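Local coordinates for fimbrin (Schizosaccharomyces pombe, PDB 1RT8), which binds actin filaments and crosslinks them, supporting cell polarity, cytokinesis, mating and spore formation in fission yeast, at residues Phe157-Pro162 with Glu282-Ala287; Pro301-His304 with Asn308-Arg311. All coordinates share one frame; numbering follows the deposited sequence.

Interaction 1. Residues Phe157-Pro162 with Glu282-Ala287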
loop_
_atom_site.group_PDB
_atom_site.type_symbol
_atom_site.label_atom_id
_atom_site.label_comp_id
_atom_site.label_asym_id
_atom_site.label_seq_id
_atom_site.Cartn_x
_atom_site.Cartn_y
_atom_site.Cartn_z
ATOM N N PHE A 157 -10.611 2.939 -12.406
ATOM C CA PHE A 157 -11.474 2.095 -11.593
ATOM C C PHE A 157 -10.659 1.058 -10.816
ATOM O O PHE A 157 -10.868 0.863 -9.619
ATOM C CB PHE A 157 -12.490 1.383 -12.486
ATOM C CG PHE A 157 -13.481 0.549 -11.728
ATOM C CD1 PHE A 157 -14.459 1.151 -10.944
ATOM C CD2 PHE A 157 -13.431 -0.841 -11.782
ATOM C CE1 PHE A 157 -15.372 0.383 -10.224
ATOM C CE2 PHE A 157 -14.343 -1.619 -11.065
ATOM C CZ PHE A 157 -15.315 -1.003 -10.284
ATOM N N LEU A 158 -9.720 0.410 -11.503
ATOM C CA LEU A 158 -8.887 -0.618 -10.890
ATOM C C LEU A 158 -7.856 -0.119 -9.886
ATOM O O LEU A 158 -7.112 -0.915 -9.316
ATOM C CB LEU A 158 -8.193 -1.452 -11.975
ATOM C CG LEU A 158 -9.110 -2.377 -12.779
ATOM C CD1 LEU A 158 -8.288 -3.161 -13.792
ATOM C CD2 LEU A 158 -9.847 -3.321 -11.840
ATOM N N ARG A 159 -7.802 1.193 -9.670
ATOM C CA ARG A 159 -6.872 1.753 -8.696
ATOM C C ARG A 159 -7.626 2.297 -7.492
ATOM O O ARG A 159 -7.033 2.859 -6.575
ATOM C CB ARG A 159 -6.003 2.841 -9.331
ATOM C CG ARG A 159 -4.913 2.249 -10.202
ATOM C CD ARG A 159 -4.026 3.300 -10.817
ATOM N NE ARG A 159 -4.761 4.184 -11.710
ATOM C CZ ARG A 159 -4.180 4.980 -12.601
ATOM N NH1 ARG A 159 -2.856 4.990 -12.709
ATOM N NH2 ARG A 159 -4.918 5.764 -13.379
ATOM N N LEU A 160 -8.943 2.113 -7.504
ATOM C CA LEU A 160 -9.793 2.558 -6.412
ATOM C C LEU A 160 -9.617 1.594 -5.248
ATOM O O LEU A 160 -9.120 0.482 -5.423
ATOM C CB LEU A 160 -11.255 2.554 -6.849
ATOM C CG LEU A 160 -11.667 3.520 -7.954
ATOM C CD1 LEU A 160 -13.117 3.256 -8.328
ATOM C CD2 LEU A 160 -11.485 4.950 -7.470
ATOM N N PRO A 161 -10.014 2.009 -4.035
ATOM C CA PRO A 161 -9.859 1.086 -2.907
ATOM C C PRO A 161 -10.880 -0.049 -3.047
ATOM O O PRO A 161 -11.868 0.093 -3.766
ATOM C CB PRO A 161 -10.115 1.977 -1.695
ATOM C CG PRO A 161 -11.095 3.000 -2.230
ATOM C CD PRO A 161 -10.534 3.317 -3.597
ATOM N N PRO A 162 -10.642 -1.190 -2.372
ATOM C CA PRO A 162 -11.524 -2.366 -2.407
ATOM C C PRO A 162 -13.020 -2.042 -2.309
ATOM O O PRO A 162 -13.814 -2.463 -3.156
ATOM C CB PRO A 162 -11.042 -3.191 -1.215
ATOM C CG PRO A 162 -9.579 -2.892 -1.182
ATOM C CD PRO A 162 -9.530 -1.399 -1.423
ATOM N N GLU A 282 7.535 5.296 -17.898
ATOM C CA GLU A 282 8.256 5.969 -16.823
ATOM C C GLU A 282 7.326 6.974 -16.151
ATOM O O GLU A 282 7.341 7.132 -14.928
ATOM C CB GLU A 282 9.499 6.685 -17.359
ATOM C CG GLU A 282 10.121 7.640 -16.347
ATOM C CD GLU A 282 11.595 7.885 -16.584
ATOM O OE1 GLU A 282 11.977 8.278 -17.709
ATOM O OE2 GLU A 282 12.377 7.689 -15.633
ATOM N N GLY A 283 6.507 7.640 -16.962
ATOM C CA GLY A 283 5.570 8.610 -16.434
ATOM C C GLY A 283 4.578 7.980 -15.478
ATOM O O GLY A 283 4.271 8.555 -14.430
ATOM N N GLU A 284 4.069 6.798 -15.830
ATOM C CA GLU A 284 3.107 6.109 -14.974
ATOM C C GLU A 284 3.748 5.686 -13.658
ATOM O O GLU A 284 3.129 5.796 -12.596
ATOM C CB GLU A 284 2.527 4.869 -15.668
ATOM C CG GLU A 284 1.516 5.158 -16.776
ATOM C CD GLU A 284 0.384 6.071 -16.327
ATOM O OE1 GLU A 284 -0.201 5.826 -15.254
ATOM O OE2 GLU A 284 0.071 7.035 -17.053
ATOM N N ARG A 285 4.988 5.204 -13.727
ATOM C CA ARG A 285 5.686 4.768 -12.520
ATOM C C ARG A 285 5.917 5.930 -11.557
ATOM O O ARG A 285 5.679 5.802 -10.354
ATOM C CB ARG A 285 7.016 4.103 -12.881
ATOM C CG ARG A 285 6.856 2.686 -13.438
ATOM C CD ARG A 285 6.125 1.806 -12.448
ATOM N NE ARG A 285 6.803 1.775 -11.152
ATOM C CZ ARG A 285 6.178 1.660 -9.985
ATOM N NH1 ARG A 285 4.859 1.559 -9.950
ATOM N NH2 ARG A 285 6.865 1.671 -8.848
ATOM N N GLU A 286 6.375 7.062 -12.084
ATOM C CA GLU A 286 6.609 8.228 -11.239
ATOM C C GLU A 286 5.299 8.603 -10.569
ATOM O O GLU A 286 5.265 8.882 -9.373
ATOM C CB GLU A 286 7.130 9.420 -12.061
ATOM C CG GLU A 286 8.490 9.189 -12.724
ATOM C CD GLU A 286 9.055 10.445 -13.374
ATOM O OE1 GLU A 286 8.265 11.276 -13.863
ATOM O OE2 GLU A 286 10.290 10.600 -13.414
ATOM N N ALA A 287 4.216 8.589 -11.343
ATOM C CA ALA A 287 2.896 8.931 -10.825
ATOM C C ALA A 287 2.517 8.032 -9.648
ATOM O O ALA A 287 2.013 8.513 -8.632
ATOM C CB ALA A 287 1.838 8.825 -11.943
#
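Arg159 reaches across to Glu284, and this one pair makes up the whole contact. The arginine starts out from a type I turn, Phe157 to Leu160, in which it is the third residue; the turn is closed by a bond from Leu160 N to Phe157 O (3.1 Å). CB of Arg159 already points at the helix, but it is still 8.8 Å from Glu284 OE1. CG and CD run straight out from there, and by the end of that run Arg159 CD is 6.4 Å from Glu284 OE1. At chi3 (-63°) the chain bends, and past NE the guanidinium turns its NH1 edge to the carboxylate. Arg159 NH1 ends 3.8 Å from Glu284 OE1, a long salt bridge with the oxygen near the guanidinium plane, while the two flat groups are tilted 38° to each other. NH2 serves a different acid, Asp155, in a salt bridge within its own part of the chain.

The helix that carries Glu284, 282-296, lies at the start of the third calponin-homology domain, whereas the turn leads into helix 162-176 of the second. The pair is thus a weak surface link between the first actin-binding region and the second. Glu284 meets the arginine with a bent chain, its side chain running at about a right angle to that of Arg159. The glutamate side chain also touches Phe307 of helix 306-309. Its other oxygen, OE2, is held by Arg379 in a salt bridge, so the carboxylate sits between two arginines, one from each actin-binding region, a setting that would be expected to favour its ionised form.

Interaction 2. Residues Pro301-His304 with Asn308-Arg311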
loop_
_atom_site.group_PDB
_atom_site.type_symbol
_atom_site.label_atom_id
_atom_site.label_comp_id
_atom_site.label_asym_id
_atom_site.label_seq_id
_atom_site.Cartn_x
_atom_site.Cartn_y
_atom_site.Cartn_z
ATOM N N PRO A 301 -8.482 13.342 0.870
ATOM C CA PRO A 301 -8.938 12.252 -0.002
ATOM C C PRO A 301 -7.705 11.580 -0.531
ATOM O O PRO A 301 -7.028 12.158 -1.378
ATOM C CB PRO A 301 -9.695 12.960 -1.140
ATOM C CG PRO A 301 -9.779 14.409 -0.705
ATOM C CD PRO A 301 -8.587 14.636 0.187
ATOM N N SER A 302 -7.391 10.390 -0.029
ATOM C CA SER A 302 -6.211 9.681 -0.510
ATOM C C SER A 302 -6.282 9.721 -2.018
ATOM O O SER A 302 -7.375 9.708 -2.583
ATOM C CB SER A 302 -6.238 8.225 -0.077
ATOM O OG SER A 302 -6.374 8.147 1.331
ATOM N N ILE A 303 -5.125 9.752 -2.665
ATOM C CA ILE A 303 -5.067 9.799 -4.118
ATOM C C ILE A 303 -5.219 8.427 -4.773
ATOM O O ILE A 303 -4.599 7.450 -4.335
ATOM C CB ILE A 303 -3.717 10.390 -4.586
ATOM C CG1 ILE A 303 -3.541 11.802 -4.040
ATOM C CG2 ILE A 303 -3.619 10.342 -6.110
ATOM C CD1 ILE A 303 -2.115 12.264 -4.049
ATOM N N HIS A 304 -6.024 8.355 -5.829
ATOM C CA HIS A 304 -6.211 7.095 -6.557
ATOM C C HIS A 304 -6.087 7.332 -8.055
ATOM O O HIS A 304 -6.119 6.398 -8.856
ATOM C CB HIS A 304 -7.572 6.479 -6.204
ATOM C CG HIS A 304 -7.653 5.990 -4.785
ATOM N ND1 HIS A 304 -7.013 4.846 -4.361
ATOM C CD2 HIS A 304 -8.223 6.531 -3.680
ATOM C CE1 HIS A 304 -7.179 4.704 -3.058
ATOM N NE2 HIS A 304 -7.908 5.713 -2.619
ATOM N N ASN A 308 -5.581 13.527 -12.026
ATOM C CA ASN A 308 -6.850 14.229 -11.895
ATOM C C ASN A 308 -7.077 14.726 -10.471
ATOM O O ASN A 308 -7.686 15.776 -10.269
ATOM C CB ASN A 308 -8.032 13.347 -12.319
ATOM C CG ASN A 308 -8.165 13.235 -13.833
ATOM O OD1 ASN A 308 -8.406 14.233 -14.528
ATOM N ND2 ASN A 308 -7.999 12.018 -14.356
ATOM N N ASN A 309 -6.565 13.995 -9.490
ATOM C CA ASN A 309 -6.759 14.369 -8.091
ATOM C C ASN A 309 -6.018 15.618 -7.592
ATOM O O ASN A 309 -6.279 16.073 -6.477
ATOM C CB ASN A 309 -6.401 13.193 -7.173
ATOM C CG ASN A 309 -7.232 11.944 -7.448
ATOM O OD1 ASN A 309 -8.278 11.994 -8.108
ATOM N ND2 ASN A 309 -6.774 10.815 -6.923
ATOM N N LEU A 310 -5.103 16.174 -8.385
ATOM C CA LEU A 310 -4.359 17.365 -7.959
ATOM C C LEU A 310 -4.820 18.624 -8.688
ATOM O O LEU A 310 -4.281 19.714 -8.455
ATOM C CB LEU A 310 -2.855 17.202 -8.227
ATOM C CG LEU A 310 -2.171 15.925 -7.731
ATOM C CD1 LEU A 310 -0.656 16.049 -7.875
ATOM C CD2 LEU A 310 -2.532 15.706 -6.298
ATOM N N ARG A 311 -5.803 18.472 -9.572
ATOM C CA ARG A 311 -6.289 19.603 -10.353
ATOM C C ARG A 311 -6.904 20.785 -9.599
ATOM O O ARG A 311 -6.797 21.916 -10.055
ATOM C CB ARG A 311 -7.268 19.115 -11.420
ATOM C CG ARG A 311 -6.638 18.189 -12.455
ATOM C CD ARG A 311 -7.611 17.951 -13.598
ATOM N NE ARG A 311 -7.111 16.971 -14.556
ATOM C CZ ARG A 311 -7.677 16.734 -15.738
ATOM N NH1 ARG A 311 -8.761 17.411 -16.095
ATOM N NH2 ARG A 311 -7.155 15.831 -16.564
#
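Ile303 packing against Asn309 and Leu310 is a short-range contact within the third calponin-homology domain, where the loop leaving helix 282-296 turns back on the end of the short, weakly bonded helix 306-309. Just three residues separate the segments, and their backbones draw closest at Ile303 and Asn309, whose CA atoms are 6.3 Å apart. Ile303 meets both partners, one with each branch. CG2 stands anti to the backbone N because CG1 is set at chi1 -60°, and this puts the methyl over the asparagine side chain: Ile303 CG2 lies 4.1 Å from Asn309 CB and 4.2 Å from Asn309 CG. The longer branch goes the other way, nearly extended at chi2 161°, toward the leucine.

Asn309 holds its CG beside its own backbone N, which sends the amide toward the peptide that joins Ile303 to His304. Asn309 CG is 4.1 Å from His304 N, although which amide atom faces that nitrogen is uncertain, as the group is probably turned over in the model. With an alanine here, the missing amide would probably leave His304 N without the polar group beside it and open a gap next to the CG2 methyl.

Both Ile303 and Leu310 are buried, and three helices of the domain close in around them: Ile315 of helix 314-323 touches both, Thr291 and Leu294 of helix 282-296 pack on Ile303, and Thr382 and Val386 of helix 379-397 cover Leu310. The loop is also pinned from its backbone, where Ile303 N bonds to Asn295 OD1. Within this apolar cluster the two side chains meet at about a right angle, methyl to methyl, with Ile303 CD1 4.1 Å from Leu310 CD2.

In the fold
Interaction 1 is a surface contact between domains, a single long ion pair joining the two actin-binding regions; interaction 2 lies partly buried inside one domain, where methyl groups and an amide fit a loop against a short helix. The first covers little area and relies on charge, the second relies on shape. Helix 282-296 serves both: its early part carries Glu284, and its later part backs the loop of 301-304. The two also meet directly, because His304 ND1 is 3.0 Å from Arg159 O, a probable hydrogen bond, and His304 CE1 packs on Pro161 CD at 3.7 Å. The turn of 157-162 is thus attached to the third domain at two points.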